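Local atomic coordinates of hypothetical protein yihE (Escherichia coli, PDB entry 1ZYL), a protein that acts as a serine/threonine protein kinase, using ATP to phosphorylate itself and proteins, and probably suppresses the effects of stress linked to reactive oxygen species. Residues G126-R137 / E250-F258; F193-C202 / L218-D229. One frame throughout, in Å; residues are numbered along the deposited sequence.

Contact 1 of 2, residues G126-R137 / E250-F258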
loop_
_atom_site.group_PDB
_atom_site.type_symbol
_atom_site.label_atom_id
_atom_site.label_comp_id
_atom_site.label_asym_id
_atom_site.label_seq_id
_atom_site.Cartn_x
_atom_site.Cartn_y
_atom_site.Cartn_z
ATOM N N GLY A 126 3.880 -15.869 4.813
ATOM C CA GLY A 126 4.396 -15.392 6.082
ATOM C C GLY A 126 5.890 -15.626 6.185
ATOM O O GLY A 126 6.625 -14.817 6.759
ATOM N N ARG A 127 6.336 -16.741 5.619
ATOM C CA ARG A 127 7.744 -17.103 5.636
ATOM C C ARG A 127 8.588 -16.154 4.771
ATOM O O ARG A 127 9.627 -15.676 5.217
ATOM C CB ARG A 127 7.907 -18.548 5.169
ATOM C CG ARG A 127 9.332 -19.031 5.152
ATOM C CD ARG A 127 9.405 -20.468 4.680
ATOM N NE ARG A 127 10.594 -20.699 3.865
ATOM C CZ ARG A 127 10.778 -20.185 2.649
ATOM N NH1 ARG A 127 9.841 -19.411 2.106
ATOM N NH2 ARG A 127 11.901 -20.439 1.982
ATOM N N TYR A 128 8.145 -15.879 3.547
ATOM C CA TYR A 128 8.873 -14.974 2.664
ATOM C C TYR A 128 8.829 -13.567 3.225
ATOM O O TYR A 128 9.757 -12.782 3.039
ATOM C CB TYR A 128 8.268 -14.992 1.261
ATOM C CG TYR A 128 8.866 -16.050 0.360
ATOM C CD1 TYR A 128 8.087 -16.703 -0.598
ATOM C CD2 TYR A 128 10.219 -16.384 0.451
ATOM C CE1 TYR A 128 8.644 -17.665 -1.442
ATOM C CE2 TYR A 128 10.783 -17.339 -0.387
ATOM C CZ TYR A 128 9.993 -17.974 -1.331
ATOM O OH TYR A 128 10.558 -18.907 -2.172
ATOM N N LEU A 129 7.740 -13.257 3.914
ATOM C CA LEU A 129 7.560 -11.953 4.534
ATOM C C LEU A 129 8.622 -11.803 5.633
ATOM O O LEU A 129 9.075 -10.703 5.949
ATOM C CB LEU A 129 6.153 -11.878 5.130
ATOM C CG LEU A 129 5.258 -10.672 4.837
ATOM C CD1 LEU A 129 5.556 -10.084 3.462
ATOM C CD2 LEU A 129 3.801 -11.122 4.927
ATOM N N GLY A 130 9.020 -12.936 6.201
ATOM C CA GLY A 130 10.020 -12.929 7.247
ATOM C C GLY A 130 11.388 -12.694 6.652
ATOM O O GLY A 130 12.239 -12.055 7.267
ATOM N N ARG A 131 11.610 -13.218 5.452
ATOM C CA ARG A 131 12.889 -13.016 4.804
ATOM C C ARG A 131 12.918 -11.601 4.233
ATOM O O ARG A 131 13.986 -10.996 4.108
ATOM C CB ARG A 131 13.106 -14.038 3.688
ATOM C CG ARG A 131 14.483 -13.910 3.033
ATOM C CD ARG A 131 14.676 -14.860 1.859
ATOM N NE ARG A 131 14.770 -16.256 2.275
ATOM C CZ ARG A 131 14.941 -17.272 1.436
ATOM N NH1 ARG A 131 15.020 -18.511 1.896
ATOM N NH2 ARG A 131 15.028 -17.050 0.132
ATOM N N MET A 132 11.740 -11.070 3.905
ATOM C CA MET A 132 11.644 -9.724 3.351
ATOM C C MET A 132 12.063 -8.729 4.406
ATOM O O MET A 132 12.941 -7.901 4.174
ATOM C CB MET A 132 10.220 -9.404 2.905
ATOM C CG MET A 132 10.137 -8.219 1.941
ATOM S SD MET A 132 8.521 -7.419 1.893
ATOM C CE MET A 132 7.622 -8.539 0.880
ATOM N N HIS A 133 11.430 -8.816 5.571
ATOM C CA HIS A 133 11.743 -7.917 6.680
ATOM C C HIS A 133 13.163 -8.115 7.175
ATOM O O HIS A 133 13.733 -7.218 7.805
ATOM C CB HIS A 133 10.759 -8.117 7.827
ATOM C CG HIS A 133 9.377 -7.652 7.510
ATOM N ND1 HIS A 133 8.399 -7.514 8.467
ATOM C CD2 HIS A 133 8.810 -7.287 6.336
ATOM C CE1 HIS A 133 7.288 -7.081 7.899
ATOM N NE2 HIS A 133 7.511 -6.935 6.606
ATOM N N GLN A 134 13.724 -9.292 6.890
ATOM C CA GLN A 134 15.094 -9.597 7.271
ATOM C C GLN A 134 15.974 -8.640 6.478
ATOM O O GLN A 134 16.910 -8.046 7.019
ATOM C CB GLN A 134 15.440 -11.032 6.901
ATOM C CG GLN A 134 16.792 -11.494 7.417
ATOM C CD GLN A 134 17.144 -12.896 6.957
ATOM O OE1 GLN A 134 18.057 -13.517 7.489
ATOM N NE2 GLN A 134 16.428 -13.395 5.959
ATOM N N THR A 135 15.656 -8.494 5.192
ATOM C CA THR A 135 16.379 -7.587 4.299
ATOM C C THR A 135 16.011 -6.178 4.712
ATOM O O THR A 135 16.859 -5.368 5.076
ATOM C CB THR A 135 15.936 -7.744 2.831
ATOM O OG1 THR A 135 16.152 -9.094 2.398
ATOM C CG2 THR A 135 16.714 -6.804 1.941
ATOM N N GLY A 136 14.714 -5.908 4.656
ATOM C CA GLY A 136 14.204 -4.601 5.005
ATOM C C GLY A 136 14.772 -4.006 6.272
ATOM O O GLY A 136 14.763 -2.788 6.431
ATOM N N ARG A 137 15.265 -4.829 7.189
ATOM C CA ARG A 137 15.805 -4.252 8.412
ATOM C C ARG A 137 17.257 -3.797 8.292
ATOM O O ARG A 137 17.741 -3.056 9.148
ATOM C CB ARG A 137 15.645 -5.210 9.601
ATOM C CG ARG A 137 16.175 -6.623 9.413
ATOM C CD ARG A 137 16.157 -7.352 10.751
ATOM N NE ARG A 137 14.977 -6.996 11.535
ATOM C CZ ARG A 137 13.755 -7.492 11.346
ATOM N NH1 ARG A 137 13.523 -8.393 10.398
ATOM N NH2 ARG A 137 12.752 -7.054 12.094
ATOM N N GLU A 250 4.606 -18.175 13.076
ATOM C CA GLU A 250 5.458 -19.341 13.261
ATOM C C GLU A 250 6.323 -19.544 12.027
ATOM O O GLU A 250 7.450 -20.039 12.119
ATOM C CB GLU A 250 4.615 -20.591 13.506
ATOM C CG GLU A 250 5.443 -21.814 13.856
ATOM C CD GLU A 250 6.195 -21.635 15.159
ATOM O OE1 GLU A 250 7.008 -22.517 15.511
ATOM O OE2 GLU A 250 5.967 -20.607 15.835
ATOM N N ALA A 251 5.790 -19.170 10.869
ATOM C CA ALA A 251 6.533 -19.296 9.621
ATOM C C ALA A 251 7.425 -18.072 9.473
ATOM O O ALA A 251 8.598 -18.173 9.126
ATOM C CB ALA A 251 5.576 -19.396 8.445
ATOM N N TYR A 252 6.848 -16.915 9.751
ATOM C CA TYR A 252 7.562 -15.660 9.671
ATOM C C TYR A 252 8.840 -15.723 10.498
ATOM O O TYR A 252 9.916 -15.389 10.005
ATOM C CB TYR A 252 6.650 -14.529 10.169
ATOM C CG TYR A 252 7.259 -13.141 10.179
ATOM C CD1 TYR A 252 8.047 -12.701 11.249
ATOM C CD2 TYR A 252 7.015 -12.254 9.138
ATOM C CE1 TYR A 252 8.569 -11.405 11.281
ATOM C CE2 TYR A 252 7.534 -10.959 9.158
ATOM C CZ TYR A 252 8.305 -10.540 10.228
ATOM O OH TYR A 252 8.802 -9.259 10.231
ATOM N N GLU A 253 8.726 -16.171 11.744
ATOM C CA GLU A 253 9.889 -16.243 12.630
ATOM C C GLU A 253 11.079 -17.077 12.147
ATOM O O GLU A 253 12.140 -17.061 12.779
ATOM C CB GLU A 253 9.471 -16.710 14.028
ATOM C CG GLU A 253 8.438 -15.799 14.666
ATOM C CD GLU A 253 8.634 -15.613 16.149
ATOM O OE1 GLU A 253 8.652 -16.621 16.891
ATOM O OE2 GLU A 253 8.765 -14.448 16.572
ATOM N N GLU A 254 10.924 -17.795 11.037
ATOM C CA GLU A 254 12.033 -18.581 10.526
ATOM C C GLU A 254 13.178 -17.664 10.098
ATOM O O GLU A 254 14.342 -18.038 10.209
ATOM C CB GLU A 254 11.594 -19.445 9.342
ATOM C CG GLU A 254 12.766 -20.130 8.627
ATOM C CD GLU A 254 12.347 -20.958 7.415
ATOM O OE1 GLU A 254 13.240 -21.411 6.669
ATOM O OE2 GLU A 254 11.133 -21.165 7.207
ATOM N N PHE A 255 12.852 -16.458 9.631
ATOM C CA PHE A 255 13.872 -15.507 9.175
ATOM C C PHE A 255 13.918 -14.178 9.927
ATOM O O PHE A 255 14.905 -13.452 9.854
ATOM C CB PHE A 255 13.680 -15.225 7.688
ATOM C CG PHE A 255 13.769 -16.444 6.835
ATOM C CD1 PHE A 255 14.997 -17.026 6.563
ATOM C CD2 PHE A 255 12.617 -17.048 6.343
ATOM C CE1 PHE A 255 15.076 -18.198 5.812
ATOM C CE2 PHE A 255 12.688 -18.222 5.590
ATOM C CZ PHE A 255 13.916 -18.796 5.327
ATOM N N SER A 256 12.838 -13.847 10.623
ATOM C CA SER A 256 12.768 -12.608 11.386
ATOM C C SER A 256 11.919 -12.837 12.618
ATOM O O SER A 256 10.807 -13.359 12.531
ATOM C CB SER A 256 12.156 -11.485 10.552
ATOM O OG SER A 256 13.080 -10.995 9.605
ATOM N N GLU A 257 12.448 -12.465 13.773
ATOM C CA GLU A 257 11.688 -12.640 14.985
ATOM C C GLU A 257 10.580 -11.597 14.935
ATOM O O GLU A 257 10.776 -10.492 14.422
ATOM C CB GLU A 257 12.569 -12.428 16.213
ATOM C CG GLU A 257 11.865 -12.802 17.511
ATOM C CD GLU A 257 12.666 -12.455 18.753
ATOM O OE1 GLU A 257 12.133 -12.637 19.871
ATOM O OE2 GLU A 257 13.824 -12.001 18.612
ATOM N N PHE A 258 9.407 -11.963 15.437
ATOM C CA PHE A 258 8.269 -11.052 15.457
ATOM C C PHE A 258 8.020 -10.615 16.891
ATOM O O PHE A 258 8.086 -11.414 17.815
ATOM C CB PHE A 258 7.013 -11.737 14.908
ATOM C CG PHE A 258 5.806 -10.841 14.863
ATOM C CD1 PHE A 258 4.645 -11.180 15.547
ATOM C CD2 PHE A 258 5.834 -9.646 14.146
ATOM C CE1 PHE A 258 3.529 -10.340 15.521
ATOM C CE2 PHE A 258 4.723 -8.802 14.115
ATOM C CZ PHE A 258 3.572 -9.150 14.804
#
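With CG of Y252 anti to the backbone N (chi1 179°), the phenol runs along helix 119-136 to H133, whose own CG is anti to its carbonyl carbon (chi1 -69°), a setting that brings the imidazole to the hydroxyl, with ND1 as the nearest atom. The Y252 OH and H133 ND1 are hydrogen-bonded at 2.5 Å, a length not to be read closely at this resolution; the hydroxyl lies near the imidazole plane at ND1, while the phenol turns its edge, offset, toward the imidazole face, the ring planes 82° apart. As a knob, Y252 fills the hole made by G126, L129, G130 and H133. G130 CA lies over one face of the phenol, 3.9 Å from the ring centroid, a CH-pi contact.

Past Y252 the chain leaving helix 238-252 turns across helix 119-136, joining the two within the helical lobe of this kinase-like fold. S256 OG donates to G130 O at 2.7 Å, in the carbonyl plane. F255 is flanked on one ring face by CG of E254 and on the other by R131, whose guanidinium stands nearly perpendicular to the ring. R131 CZ is 4.8 Å from the F255 centroid, an off-centre cation-pi contact, while its NH2 bonds to E81 O. R127 puts one guanidinium face against F255 CE2, and its NE makes a long 3.4 Å salt bridge to E254 OE2.

Polarity is thus graded: charged and aromatic groups meet at the more exposed margin, whereas inside, H133 also bonds D229 through NE2, engaging both ring nitrogens and fixing the imidazole's rotation.

Contact 2 of 2, residues F193-C202 / L218-D229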
loop_
_atom_site.group_PDB
_atom_site.type_symbol
_atom_site.label_atom_id
_atom_site.label_comp_id
_atom_site.label_asym_id
_atom_site.label_seq_id
_atom_site.Cartn_x
_atom_site.Cartn_y
_atom_site.Cartn_z
ATOM N N PHE A 193 8.556 0.721 19.065
ATOM C CA PHE A 193 8.684 -0.471 18.246
ATOM C C PHE A 193 9.828 -0.363 17.261
ATOM O O PHE A 193 10.442 0.692 17.123
ATOM C CB PHE A 193 7.386 -0.753 17.486
ATOM C CG PHE A 193 7.015 0.307 16.477
ATOM C CD1 PHE A 193 6.112 1.313 16.802
ATOM C CD2 PHE A 193 7.542 0.275 15.184
ATOM C CE1 PHE A 193 5.734 2.269 15.855
ATOM C CE2 PHE A 193 7.170 1.228 14.231
ATOM C CZ PHE A 193 6.264 2.225 14.570
ATOM N N THR A 194 10.105 -1.463 16.575
ATOM C CA THR A 194 11.178 -1.508 15.598
ATOM C C THR A 194 10.662 -1.043 14.242
ATOM O O THR A 194 9.544 -1.380 13.846
ATOM C CB THR A 194 11.747 -2.944 15.456
ATOM O OG1 THR A 194 12.286 -3.376 16.716
ATOM C CG2 THR A 194 12.845 -2.986 14.389
ATOM N N VAL A 195 11.480 -0.269 13.533
ATOM C CA VAL A 195 11.097 0.241 12.227
ATOM C C VAL A 195 11.987 -0.376 11.161
ATOM O O VAL A 195 13.184 -0.577 11.383
ATOM C CB VAL A 195 11.217 1.796 12.160
ATOM C CG1 VAL A 195 10.962 2.397 13.524
ATOM C CG2 VAL A 195 12.575 2.211 11.640
ATOM N N LEU A 196 11.401 -0.679 10.007
ATOM C CA LEU A 196 12.156 -1.262 8.908
ATOM C C LEU A 196 11.438 -1.002 7.597
ATOM O O LEU A 196 10.297 -0.553 7.589
ATOM C CB LEU A 196 12.306 -2.771 9.098
ATOM C CG LEU A 196 10.952 -3.478 9.141
ATOM C CD1 LEU A 196 11.090 -4.968 8.820
ATOM C CD2 LEU A 196 10.336 -3.241 10.506
ATOM N N ARG A 197 12.118 -1.287 6.493
ATOM C CA ARG A 197 11.551 -1.108 5.168
ATOM C C ARG A 197 10.459 -2.150 5.010
ATOM O O ARG A 197 10.736 -3.342 5.122
ATOM C CB ARG A 197 12.626 -1.312 4.096
ATOM C CG ARG A 197 13.444 -0.076 3.798
ATOM C CD ARG A 197 14.940 -0.363 3.792
ATOM N NE ARG A 197 15.427 -1.120 2.646
ATOM C CZ ARG A 197 16.569 -1.802 2.656
ATOM N NH1 ARG A 197 16.974 -2.473 1.592
ATOM N NH2 ARG A 197 17.303 -1.828 3.753
ATOM N N LEU A 198 9.232 -1.696 4.745
ATOM C CA LEU A 198 8.074 -2.577 4.589
ATOM C C LEU A 198 7.547 -2.598 3.175
ATOM O O LEU A 198 7.873 -1.733 2.365
ATOM C CB LEU A 198 6.931 -2.104 5.471
ATOM C CG LEU A 198 7.210 -1.960 6.954
ATOM C CD1 LEU A 198 6.103 -1.138 7.597
ATOM C CD2 LEU A 198 7.340 -3.353 7.571
ATOM N N HIS A 199 6.715 -3.593 2.884
ATOM C CA HIS A 199 6.087 -3.677 1.578
ATOM C C HIS A 199 5.102 -2.516 1.579
ATOM O O HIS A 199 4.748 -1.991 0.532
ATOM C CB HIS A 199 5.320 -4.984 1.409
ATOM C CG HIS A 199 4.483 -5.023 0.171
ATOM N ND1 HIS A 199 5.001 -5.324 -1.070
ATOM C CD2 HIS A 199 3.177 -4.726 -0.029
ATOM C CE1 HIS A 199 4.050 -5.209 -1.980
ATOM N NE2 HIS A 199 2.934 -4.845 -1.375
ATOM N N GLY A 200 4.651 -2.148 2.775
ATOM C CA GLY A 200 3.746 -1.024 2.945
ATOM C C GLY A 200 2.286 -1.179 2.591
ATOM O O GLY A 200 1.457 -0.455 3.129
ATOM N N ASP A 201 1.968 -2.098 1.684
ATOM C CA ASP A 201 0.591 -2.334 1.254
ATOM C C ASP A 201 0.456 -3.834 1.053
ATOM O O ASP A 201 0.103 -4.293 -0.026
ATOM C CB ASP A 201 0.331 -1.605 -0.072
ATOM C CG ASP A 201 -1.132 -1.644 -0.498
ATOM O OD1 ASP A 201 -1.445 -1.192 -1.619
ATOM O OD2 ASP A 201 -1.971 -2.121 0.289
ATOM N N CYS A 202 0.738 -4.598 2.101
ATOM C CA CYS A 202 0.703 -6.051 2.004
ATOM C C CYS A 202 -0.606 -6.702 2.387
ATOM O O CYS A 202 -0.888 -6.936 3.559
ATOM C CB CYS A 202 1.827 -6.650 2.845
ATOM S SG CYS A 202 2.011 -8.423 2.642
ATOM N N LEU A 218 5.659 -2.243 -4.924
ATOM C CA LEU A 218 6.327 -1.698 -3.753
ATOM C C LEU A 218 6.168 -0.185 -3.721
ATOM O O LEU A 218 6.757 0.493 -2.882
ATOM C CB LEU A 218 7.813 -2.040 -3.760
ATOM C CG LEU A 218 8.251 -3.503 -3.709
ATOM C CD1 LEU A 218 9.663 -3.533 -3.170
ATOM C CD2 LEU A 218 7.348 -4.338 -2.819
ATOM N N ASP A 219 5.363 0.341 -4.637
ATOM C CA ASP A 219 5.140 1.780 -4.719
ATOM C C ASP A 219 4.854 2.404 -3.353
ATOM O O ASP A 219 5.169 3.573 -3.119
ATOM C CB ASP A 219 3.972 2.084 -5.662
ATOM C CG ASP A 219 3.881 3.559 -6.029
ATOM O OD1 ASP A 219 2.764 4.033 -6.330
ATOM O OD2 ASP A 219 4.928 4.238 -6.031
ATOM N N ASP A 220 4.260 1.621 -2.454
ATOM C CA ASP A 220 3.919 2.123 -1.124
ATOM C C ASP A 220 4.927 1.809 -0.037
ATOM O O ASP A 220 4.796 2.288 1.084
ATOM C CB ASP A 220 2.530 1.632 -0.713
ATOM C CG ASP A 220 1.412 2.567 -1.190
ATOM O OD1 ASP A 220 0.317 2.072 -1.553
ATOM O OD2 ASP A 220 1.628 3.800 -1.190
ATOM N N ALA A 221 5.942 1.025 -0.371
ATOM C CA ALA A 221 6.982 0.681 0.592
ATOM C C ALA A 221 7.249 1.908 1.453
ATOM O O ALA A 221 7.526 2.989 0.943
ATOM C CB ALA A 221 8.261 0.252 -0.140
ATOM N N ARG A 222 7.158 1.732 2.764
ATOM C CA ARG A 222 7.358 2.825 3.698
ATOM C C ARG A 222 8.125 2.281 4.892
ATOM O O ARG A 222 8.348 1.080 4.976
ATOM C CB ARG A 222 5.984 3.331 4.138
ATOM C CG ARG A 222 5.841 4.839 4.212
ATOM C CD ARG A 222 4.373 5.269 4.181
ATOM N NE ARG A 222 3.734 4.905 2.925
ATOM C CZ ARG A 222 2.858 5.677 2.294
ATOM N NH1 ARG A 222 2.313 5.279 1.153
ATOM N NH2 ARG A 222 2.531 6.853 2.800
ATOM N N ASN A 223 8.566 3.148 5.796
ATOM C CA ASN A 223 9.240 2.648 6.992
ATOM C C ASN A 223 8.137 2.514 8.047
ATOM O O ASN A 223 7.380 3.458 8.295
ATOM C CB ASN A 223 10.311 3.621 7.511
ATOM C CG ASN A 223 11.510 3.757 6.572
ATOM O OD1 ASN A 223 11.978 2.776 5.987
ATOM N ND2 ASN A 223 12.028 4.981 6.448
ATOM N N GLY A 224 8.027 1.343 8.660
ATOM C CA GLY A 224 7.006 1.155 9.673
ATOM C C GLY A 224 7.213 -0.102 10.490
ATOM O O GLY A 224 8.280 -0.714 10.437
ATOM N N PRO A 225 6.205 -0.512 11.267
ATOM C CA PRO A 225 6.290 -1.714 12.100
ATOM C C PRO A 225 5.950 -2.962 11.298
ATOM O O PRO A 225 4.989 -2.974 10.518
ATOM C CB PRO A 225 5.275 -1.435 13.195
ATOM C CG PRO A 225 4.212 -0.736 12.449
ATOM C CD PRO A 225 4.963 0.226 11.544
ATOM N N ALA A 226 6.738 -4.013 11.502
ATOM C CA ALA A 226 6.549 -5.276 10.803
ATOM C C ALA A 226 5.077 -5.653 10.681
ATOM O O ALA A 226 4.642 -6.098 9.617
ATOM C CB ALA A 226 7.326 -6.376 11.501
ATOM N N VAL A 227 4.308 -5.470 11.753
ATOM C CA VAL A 227 2.882 -5.797 11.722
ATOM C C VAL A 227 2.132 -5.253 10.515
ATOM O O VAL A 227 1.163 -5.871 10.063
ATOM C CB VAL A 227 2.130 -5.290 12.957
ATOM C CG1 VAL A 227 1.893 -6.428 13.905
ATOM C CG2 VAL A 227 2.904 -4.188 13.627
ATOM N N GLN A 228 2.575 -4.103 10.006
ATOM C CA GLN A 228 1.933 -3.462 8.859
ATOM C C GLN A 228 1.723 -4.412 7.694
ATOM O O GLN A 228 0.692 -4.360 7.034
ATOM C CB GLN A 228 2.764 -2.281 8.368
ATOM C CG GLN A 228 2.000 -0.981 8.260
ATOM C CD GLN A 228 0.714 -1.105 7.474
ATOM O OE1 GLN A 228 0.718 -1.171 6.244
ATOM N NE2 GLN A 228 -0.403 -1.138 8.190
ATOM N N ASP A 229 2.709 -5.271 7.440
ATOM C CA ASP A 229 2.639 -6.222 6.334
ATOM C C ASP A 229 1.997 -7.536 6.755
ATOM O O ASP A 229 1.991 -8.502 5.986
ATOM C CB ASP A 229 4.045 -6.503 5.789
ATOM C CG ASP A 229 4.672 -5.294 5.119
ATOM O OD1 ASP A 229 5.912 -5.273 4.980
ATOM O OD2 ASP A 229 3.929 -4.369 4.721
#
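L198 spreads its two methyls over the returning chain: CD1 lies against CA of G224 and is 3.6 Å from Q228 CB, and CD2 is 3.8 Å from A226 CA. Its CG is anti to the carbonyl carbon (chi1 -56°), which swings the branch toward G224. Farther out, F193 turns one ring face onto P225, CE2 standing 3.4 Å from P225 CB.

A short antiparallel pairing aligns the chains. L196 and G224 form the hydrogen-bonded pair, with L196 N to G224 O at 3.2 Å and G224 N to L196 O at 3.1 Å; R197 and N223 follow as the non-hydrogen-bonded pair. L198 N then reaches R222 O at 2.9 Å.

Past L198 a carboxylate takes over from the backbone. D229 OD1 accepts H199 N at 2.8 Å on its syn side, somewhat out of the carboxylate plane (167° at the hydrogen), and OD2 receives a weaker bond from G200 N, 3.0 Å away and bent to 131°. This is reminiscent of the F-helix aspartate of eukaryotic protein kinases, which binds backbone amides of the catalytic loop.

H199, G200 and D201 open the HGD catalytic loop of APH-type kinases, which runs on to N206, inferred to bind magnesium. D201, the inferred proton acceptor, salt-bridges R273. If D201 is the base, D229 would be second-shell, probably setting, through H199 and G200, the backbone that leads into D201.

In the fold
From the N terminus, helix 119-136 comes first and supplies residues 126-137 to contact 1. The chain then passes through helices 149-161 and 171-188 to residues 193-202, makes the hairpin of strands 207-209 and 213-215, and returns as 218-229, closing contact 2 across a gap of only 15 residues. Helix 238-252 follows, and 250-258 closes the far longer loop of contact 1. Contact 2 thus lies wholly within that loop, without crossing. The two also touch, H133 and G136 of contact 1 meeting residues of contact 2. Helix 119-136 thereby joins the segment of the inferred catalytic D201 to the end of helix 238-252.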